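Local coordinates for 1-acyl-sn-glycerol-3-phosphate acyltransferase (Thermotoga maritima, PDB 5KYM), which catalyses transfer of an acyl chain to the sn-2 hydroxyl of lysophosphatidic acid, making phosphatidic acid at the membrane, at residues E106-I111 with W116-L121; I142-L145 with T150-V153. All blocks are in the same frame, centred on the assembly; numbering follows the deposited sequence.

Interaction 1. Residues E106-I111 with W116-L121. With DD9 (nonane), chain F.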
ATOM      1  N   GLU A 106      -4.438  14.457   6.117  1.00 85.89           N
ATOM      2  CA  GLU A 106      -3.928  15.197   7.316  1.00 85.71           C
ATOM      3  C   GLU A 106      -4.417  14.570   8.645  1.00 78.26           C
ATOM      4  O   GLU A 106      -3.638  14.437   9.572  1.00 70.75           O
ATOM      5  CB  GLU A 106      -4.253  16.711   7.308  1.00 94.33           C
ATOM      6  CG  GLU A 106      -3.830  17.491   8.587  1.00 99.77           C
ATOM      7  CD  GLU A 106      -2.348  17.290   8.964  1.00107.04           C
ATOM      8  OE1 GLU A 106      -1.484  17.510   8.058  1.00112.73           O
ATOM      9  OE2 GLU A 106      -2.041  16.900  10.139  1.00101.76           O
ATOM     10  N   GLU A 107      -5.692  14.165   8.691  1.00 78.57           N
ATOM     11  CA  GLU A 107      -6.336  13.527   9.862  1.00 79.68           C
ATOM     12  C   GLU A 107      -5.412  12.609  10.617  1.00 77.66           C
ATOM     13  O   GLU A 107      -5.377  12.623  11.841  1.00 80.19           O
ATOM     14  CB  GLU A 107      -7.531  12.634   9.468  1.00 84.81           C
ATOM     15  CG  GLU A 107      -8.856  13.320   9.326  1.00 89.49           C
ATOM     16  CD  GLU A 107      -8.895  14.220   8.102  1.00 99.35           C
ATOM     17  OE1 GLU A 107      -7.897  14.227   7.325  1.00 96.37           O
ATOM     18  OE2 GLU A 107      -9.922  14.937   7.906  1.00109.56           O
ATOM     19  N   LEU A 108      -4.688  11.782   9.868  1.00 79.68           N
ATOM     20  CA  LEU A 108      -4.029  10.578  10.392  1.00 78.18           C
ATOM     21  C   LEU A 108      -2.916  10.802  11.395  1.00 77.86           C
ATOM     22  O   LEU A 108      -2.762   9.952  12.261  1.00 79.40           O
ATOM     23  CB  LEU A 108      -3.544   9.706   9.241  1.00 74.48           C
ATOM     24  CG  LEU A 108      -4.597   8.848   8.541  1.00 71.55           C
ATOM     25  CD1 LEU A 108      -4.116   8.368   7.190  1.00 70.66           C
ATOM     26  CD2 LEU A 108      -4.916   7.705   9.465  1.00 70.44           C
ATOM     27  N   ARG A 109      -2.225  11.955  11.307  1.00 73.93           N
ATOM     28  CA  ARG A 109      -1.252  12.392  12.318  1.00 73.04           C
ATOM     29  C   ARG A 109      -1.744  12.246  13.758  1.00 70.95           C
ATOM     30  O   ARG A 109      -0.972  11.950  14.652  1.00 68.90           O
ATOM     31  CB  ARG A 109      -0.896  13.833  12.066  1.00 75.53           C
ATOM     32  CG  ARG A 109       0.573  14.163  12.259  1.00 84.91           C
ATOM     33  CD  ARG A 109       0.842  15.528  11.615  1.00 93.41           C
ATOM     34  NE  ARG A 109       2.213  15.709  11.095  1.00 95.04           N
ATOM     35  CZ  ARG A 109       2.522  16.357   9.960  1.00 93.77           C
ATOM     36  NH1 ARG A 109       1.567  16.889   9.182  1.00 91.88           N
ATOM     37  NH2 ARG A 109       3.799  16.458   9.570  1.00 90.63           N
ATOM     38  N   LYS A 110      -3.033  12.477  13.959  1.00 74.88           N
ATOM     39  CA  LYS A 110      -3.666  12.484  15.281  1.00 75.57           C
ATOM     40  C   LYS A 110      -3.940  11.069  15.791  1.00 76.57           C
ATOM     41  O   LYS A 110      -3.907  10.865  16.990  1.00 81.60           O
ATOM     42  CB  LYS A 110      -4.955  13.365  15.268  1.00 74.65           C
ATOM     43  N   ILE A 111      -4.183  10.091  14.910  1.00 78.67           N
ATOM     44  CA  ILE A 111      -4.421   8.692  15.365  1.00 74.93           C
ATOM     45  C   ILE A 111      -3.117   8.050  15.905  1.00 73.41           C
ATOM     46  O   ILE A 111      -2.156   7.820  15.154  1.00 72.65           O
ATOM     47  CB  ILE A 111      -4.960   7.770  14.248  1.00 76.57           C
ATOM     48  CG1 ILE A 111      -6.274   8.273  13.671  1.00 82.40           C
ATOM     49  CG2 ILE A 111      -5.127   6.357  14.773  1.00 73.50           C
ATOM     50  CD1 ILE A 111      -7.489   8.164  14.592  1.00 85.77           C
ATOM     51  N   TRP A 116       2.952   7.153  14.137  1.00 55.98           N
ATOM     52  CA  TRP A 116       4.352   6.776  14.350  1.00 54.80           C
ATOM     53  C   TRP A 116       4.791   5.940  13.189  1.00 51.91           C
ATOM     54  O   TRP A 116       5.886   6.086  12.690  1.00 54.95           O
ATOM     55  CB  TRP A 116       4.621   5.925  15.598  1.00 55.70           C
ATOM     56  CG  TRP A 116       4.000   6.337  16.833  1.00 56.17           C
ATOM     57  CD1 TRP A 116       3.773   7.588  17.237  1.00 56.59           C
ATOM     58  CD2 TRP A 116       3.539   5.470  17.867  1.00 58.46           C
ATOM     59  NE1 TRP A 116       3.180   7.578  18.462  1.00 59.16           N
ATOM     60  CE2 TRP A 116       3.034   6.289  18.889  1.00 58.98           C
ATOM     61  CE3 TRP A 116       3.504   4.069  18.033  1.00 60.23           C
ATOM     62  CZ2 TRP A 116       2.483   5.771  20.088  1.00 59.34           C
ATOM     63  CZ3 TRP A 116       2.954   3.534  19.233  1.00 61.53           C
ATOM     64  CH2 TRP A 116       2.454   4.401  20.246  1.00 60.12           C
ATOM     65  N   TYR A 117       3.961   5.013  12.765  1.00 49.46           N
ATOM     66  CA  TYR A 117       4.391   4.173  11.675  1.00 47.31           C
ATOM     67  C   TYR A 117       4.347   4.865  10.305  1.00 45.69           C
ATOM     68  O   TYR A 117       5.258   4.647   9.486  1.00 45.47           O
ATOM     69  CB  TYR A 117       3.734   2.805  11.784  1.00 45.67           C
ATOM     70  CG  TYR A 117       4.467   1.958  12.806  1.00 42.89           C
ATOM     71  CD1 TYR A 117       5.639   1.297  12.468  1.00 42.64           C
ATOM     72  CD2 TYR A 117       4.028   1.871  14.076  1.00 41.41           C
ATOM     73  CE1 TYR A 117       6.329   0.544  13.372  1.00 42.15           C
ATOM     74  CE2 TYR A 117       4.676   1.099  14.993  1.00 42.38           C
ATOM     75  CZ  TYR A 117       5.835   0.459  14.650  1.00 43.92           C
ATOM     76  OH  TYR A 117       6.473  -0.328  15.599  1.00 48.33           O
ATOM     77  N   ILE A 118       3.388   5.762  10.081  1.00 46.19           N
ATOM     78  CA  ILE A 118       3.398   6.568   8.848  1.00 50.28           C
ATOM     79  C   ILE A 118       4.653   7.394   8.746  1.00 52.38           C
ATOM     80  O   ILE A 118       5.237   7.486   7.686  1.00 50.53           O
ATOM     81  CB  ILE A 118       2.199   7.535   8.740  1.00 52.63           C
ATOM     82  CG1 ILE A 118       0.890   6.742   8.624  1.00 52.43           C
ATOM     83  CG2 ILE A 118       2.382   8.457   7.539  1.00 54.15           C
ATOM     84  CD1 ILE A 118      -0.385   7.541   8.504  1.00 52.47           C
ATOM     85  N   ARG A 119       5.023   8.034   9.852  1.00 57.99           N
ATOM     86  CA  ARG A 119       6.266   8.776   9.943  1.00 58.58           C
ATOM     87  C   ARG A 119       7.461   7.873   9.739  1.00 55.07           C
ATOM     88  O   ARG A 119       8.317   8.222   8.956  1.00 56.02           O
ATOM     89  CB  ARG A 119       6.384   9.484  11.274  1.00 65.26           C
ATOM     90  CG  ARG A 119       5.601  10.784  11.346  1.00 77.88           C
ATOM     91  CD  ARG A 119       6.164  11.765  12.427  1.00 89.19           C
ATOM     92  NE  ARG A 119       5.698  11.368  13.764  1.00 94.74           N
ATOM     93  CZ  ARG A 119       4.438  11.496  14.207  1.00103.02           C
ATOM     94  NH1 ARG A 119       3.470  12.063  13.448  1.00110.57           N
ATOM     95  NH2 ARG A 119       4.131  11.047  15.422  1.00102.17           N
ATOM     96  N   TYR A 120       7.520   6.705  10.386  1.00 51.12           N
ATOM     97  CA  TYR A 120       8.687   5.835  10.228  1.00 49.44           C
ATOM     98  C   TYR A 120       8.892   5.457   8.766  1.00 51.02           C
ATOM     99  O   TYR A 120      10.025   5.456   8.290  1.00 54.22           O
ATOM    100  CB  TYR A 120       8.603   4.566  11.064  1.00 47.55           C
ATOM    101  CG  TYR A 120       9.950   3.866  11.230  1.00 46.45           C
ATOM    102  CD1 TYR A 120      10.433   3.048  10.262  1.00 47.41           C
ATOM    103  CD2 TYR A 120      10.702   4.017  12.401  1.00 46.80           C
ATOM    104  CE1 TYR A 120      11.664   2.405  10.395  1.00 50.68           C
ATOM    105  CE2 TYR A 120      11.911   3.377  12.562  1.00 47.51           C
ATOM    106  CZ  TYR A 120      12.407   2.571  11.550  1.00 49.82           C
ATOM    107  OH  TYR A 120      13.637   1.913  11.623  1.00 51.60           O
ATOM    108  N   LEU A 121       7.799   5.179   8.049  1.00 51.43           N
ATOM    109  CA  LEU A 121       7.870   4.858   6.621  1.00 53.57           C
ATOM    110  C   LEU A 121       8.156   6.041   5.719  1.00 55.18           C
ATOM    111  O   LEU A 121       8.068   5.907   4.489  1.00 52.95           O
ATOM    112  CB  LEU A 121       6.568   4.173   6.171  1.00 53.75           C
ATOM    113  CG  LEU A 121       6.374   2.776   6.777  1.00 53.79           C
ATOM    114  CD1 LEU A 121       4.910   2.374   6.757  1.00 53.37           C
ATOM    115  CD2 LEU A 121       7.270   1.737   6.066  1.00 53.66           C
TER
HETATM  116  C1  DD9 F 304       4.595  -3.917  14.902  1.00 52.25           C
HETATM  117  C2  DD9 F 304       4.460  -2.577  14.198  1.00 50.51           C
HETATM  118  C3  DD9 F 304       3.234  -2.615  13.310  1.00 50.75           C
HETATM  119  C4  DD9 F 304       3.037  -1.258  12.655  1.00 54.50           C
HETATM  120  C5  DD9 F 304       2.049  -1.376  11.490  1.00 56.72           C
HETATM  121  C6  DD9 F 304       2.038  -0.053  10.735  1.00 57.95           C
HETATM  122  C7  DD9 F 304       0.825   0.201   9.840  1.00 54.60           C
HETATM  123  C8  DD9 F 304       1.079   1.527   9.090  1.00 54.42           C
HETATM  124  C9  DD9 F 304      -0.227   2.170   8.603  1.00 56.53           C

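Interaction 2. Residues I142-L145 with T150-V153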
ATOM      1  N   ILE A 142       9.062  13.899  -4.162  1.00 73.94           N
ATOM      2  CA  ILE A 142      10.171  14.010  -5.120  1.00 71.65           C
ATOM      3  C   ILE A 142      11.518  13.979  -4.391  1.00 74.54           C
ATOM      4  O   ILE A 142      12.473  13.283  -4.787  1.00 73.42           O
ATOM      5  CB  ILE A 142      10.105  15.283  -5.976  1.00 71.16           C
ATOM      6  CG1 ILE A 142       8.917  15.230  -6.932  1.00 71.16           C
ATOM      7  CG2 ILE A 142      11.370  15.408  -6.813  1.00 72.73           C
ATOM      8  CD1 ILE A 142       8.976  16.182  -8.126  1.00 71.15           C
ATOM      9  N   GLU A 143      11.581  14.754  -3.301  1.00 77.77           N
ATOM     10  CA  GLU A 143      12.809  14.906  -2.522  1.00 79.78           C
ATOM     11  C   GLU A 143      13.176  13.599  -1.824  1.00 75.87           C
ATOM     12  O   GLU A 143      14.285  13.077  -2.033  1.00 73.95           O
ATOM     13  CB  GLU A 143      12.699  16.114  -1.576  1.00 86.40           C
ATOM     14  CG  GLU A 143      12.721  17.526  -2.229  1.00 96.47           C
ATOM     15  CD  GLU A 143      13.610  17.695  -3.495  1.00 97.77           C
ATOM     16  OE1 GLU A 143      14.832  17.462  -3.279  1.00 96.14           O
ATOM     17  OE2 GLU A 143      13.086  18.060  -4.641  1.00 83.72           O
ATOM     18  N   LYS A 144      12.238  13.047  -1.053  1.00 69.51           N
ATOM     19  CA  LYS A 144      12.366  11.686  -0.519  1.00 66.39           C
ATOM     20  C   LYS A 144      12.760  10.620  -1.544  1.00 66.63           C
ATOM     21  O   LYS A 144      13.640   9.799  -1.264  1.00 66.29           O
ATOM     22  CB  LYS A 144      11.076  11.240   0.177  1.00 63.57           C
ATOM     23  CG  LYS A 144      10.921  11.881   1.512  1.00 63.59           C
ATOM     24  CD  LYS A 144       9.527  11.826   2.127  1.00 62.52           C
ATOM     25  CE  LYS A 144       9.620  12.470   3.509  1.00 62.69           C
ATOM     26  NZ  LYS A 144       8.303  12.679   4.157  1.00 63.38           N
ATOM     27  N   LEU A 145      12.137  10.642  -2.720  1.00 66.20           N
ATOM     28  CA  LEU A 145      12.513   9.718  -3.787  1.00 64.15           C
ATOM     29  C   LEU A 145      13.967   9.825  -4.148  1.00 67.13           C
ATOM     30  O   LEU A 145      14.647   8.789  -4.216  1.00 64.94           O
ATOM     31  CB  LEU A 145      11.651   9.864  -5.021  1.00 62.22           C
ATOM     32  CG  LEU A 145      10.337   9.059  -4.875  1.00 60.42           C
ATOM     33  CD1 LEU A 145       9.245   9.671  -5.752  1.00 62.45           C
ATOM     34  CD2 LEU A 145      10.473   7.591  -5.144  1.00 57.03           C
ATOM     35  N   THR A 150      11.229   4.308  -1.011  1.00 55.53           N
ATOM     36  CA  THR A 150      10.205   3.688  -1.864  1.00 51.37           C
ATOM     37  C   THR A 150       8.861   4.357  -1.594  1.00 49.13           C
ATOM     38  O   THR A 150       8.521   4.585  -0.465  1.00 49.39           O
ATOM     39  CB  THR A 150      10.121   2.164  -1.630  1.00 50.45           C
ATOM     40  OG1 THR A 150      11.199   1.507  -2.283  1.00 50.64           O
ATOM     41  CG2 THR A 150       8.877   1.535  -2.236  1.00 52.65           C
ATOM     42  N   PHE A 151       8.100   4.635  -2.628  1.00 48.27           N
ATOM     43  CA  PHE A 151       6.760   5.164  -2.465  1.00 51.36           C
ATOM     44  C   PHE A 151       5.708   4.206  -2.957  1.00 52.65           C
ATOM     45  O   PHE A 151       6.005   3.298  -3.742  1.00 56.60           O
ATOM     46  CB  PHE A 151       6.588   6.509  -3.199  1.00 54.64           C
ATOM     47  CG  PHE A 151       6.733   7.663  -2.300  1.00 58.16           C
ATOM     48  CD1 PHE A 151       8.023   8.016  -1.820  1.00 60.66           C
ATOM     49  CD2 PHE A 151       5.608   8.356  -1.835  1.00 60.79           C
ATOM     50  CE1 PHE A 151       8.172   9.039  -0.903  1.00 58.37           C
ATOM     51  CE2 PHE A 151       5.774   9.415  -0.927  1.00 61.87           C
ATOM     52  CZ  PHE A 151       7.051   9.739  -0.462  1.00 59.85           C
ATOM     53  N   ILE A 152       4.480   4.428  -2.483  1.00 50.79           N
ATOM     54  CA  ILE A 152       3.308   3.643  -2.862  1.00 48.00           C
ATOM     55  C   ILE A 152       2.269   4.643  -3.161  1.00 45.49           C
ATOM     56  O   ILE A 152       1.939   5.452  -2.309  1.00 45.91           O
ATOM     57  CB  ILE A 152       2.813   2.729  -1.711  1.00 49.04           C
ATOM     58  CG1 ILE A 152       3.943   1.798  -1.248  1.00 49.40           C
ATOM     59  CG2 ILE A 152       1.592   1.912  -2.120  1.00 48.96           C
ATOM     60  CD1 ILE A 152       3.647   1.002  -0.005  1.00 49.34           C
ATOM     61  N   VAL A 153       1.754   4.596  -4.370  1.00 45.49           N
ATOM     62  CA  VAL A 153       1.000   5.710  -4.955  1.00 47.60           C
ATOM     63  C   VAL A 153      -0.296   5.141  -5.599  1.00 48.37           C
ATOM     64  O   VAL A 153      -0.245   4.090  -6.233  1.00 44.94           O
ATOM     65  CB  VAL A 153       1.973   6.433  -5.931  1.00 49.72           C
ATOM     66  CG1 VAL A 153       1.283   7.134  -7.085  1.00 51.90           C
ATOM     67  CG2 VAL A 153       2.860   7.389  -5.158  1.00 50.22           C
TER

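Interaction 1. Residues E106-I111 with W116-L121
In the acyltransferase domain, the connection from strand 103-104 into helix 114-120 folds residues 106-111 back against that helix, whose other flank meets the nonane pocket between the two N-terminal helices. The apolar contact is Leu108 on Ile118: CB of Leu108 lies 3.9 Å from CD1 of Ile118, and the two side chains cross at about a right angle. Ile118 sends its CG1 branch anti to the carbonyl carbon (chi1 -65°), carrying CD1 out toward the loop. Phe125 touches both residues, so branched aliphatics suit this small apolar cluster. Toward solvent, Arg119, bent at chi3, brings NH1 to 3.8 Å from the CG methylene of Arg109, which sits at the edge of the Arg119 guanidinium. The like charges stay apart, Arg109 NE lying 4.5 Å from Arg119 NH1, with the guanidinium planes 11° apart. A salt bridge from Arg109 NH1 to Glu106 OE1 (3.3 Å), its hydrogen bond weak and bent, probably offsets some of that charge. On the pocket side Tyr117, its hydroxyl hydrogen-bonded to Gly25 O of helix 2-34, offers one flat face to the alkyl chain; nonane C4 lies 3.4 Å above that plane, over the ring centre.

Interaction 2. Residues I142-L145 with T150-V153
Phe151 pushes its ring from strand 151-153 against helix 137-147, overlapping the aliphatic parts of Lys144 and Leu145. CE1 of Phe151 lies 3.8 Å from CB of Lys144, which meets the ring at its edge, near its plane, and farther along the lysine CD comes within 4.1 Å of the ring's CZ. The two side chains cross at about a right angle. Beside them, CG of Leu145 approaches CD1 of Phe151 at 4.0 Å, with its CD2 methyl slightly farther from the same ring atom. A large flat ring suits this position because it can touch two successive helical residues at once, and Val124 packs on it as well.

Lys144 serves two environments. With CG beside the backbone N (chi1 -76°) and the chain extended beyond it, its methylenes pass the ring while its ammonium group leads away from the strand to hydrogen-bond with the carbonyl oxygens of Asn122 and Gly123. Leu145, wholly apolar, suits the buried side of the helix, where it also reaches Ile79 and Ile175. Backbone hydrogen bonds join Phe151 to Phe78 and Val80 and Val153 to Val80, while Thr150 and Ile152 bond to Ala101. A helix leading through a short connection into a strand parallel to 79-82, and packing back on it through apolar side chains, is typical of the alpha/beta architecture of this acyltransferase domain.

How the interactions relate
The chain first passes through helices 2-34 and 38-59, which flank the nonane, before the alpha/beta part of the fold. There interaction 1 closes a short connection between the loop after strand 103-104 and helix 114-120. The chain continues through strand 124-125 and residues 127-132, which are not modelled, to helix 137-147, where interaction 2 closes a second short connection, packing that helix on strand 151-153 of the five-stranded sheet. The two loops follow in series, neither nested nor crossed, with centres about 16 Å apart and no direct touch. Strand 124-125 connects them: Phe125 packs on interaction 1, Val124 on interaction 2. Helix 114-120 joins the loop of interaction 1 to helices 2-34 and 38-59 through Tyr117.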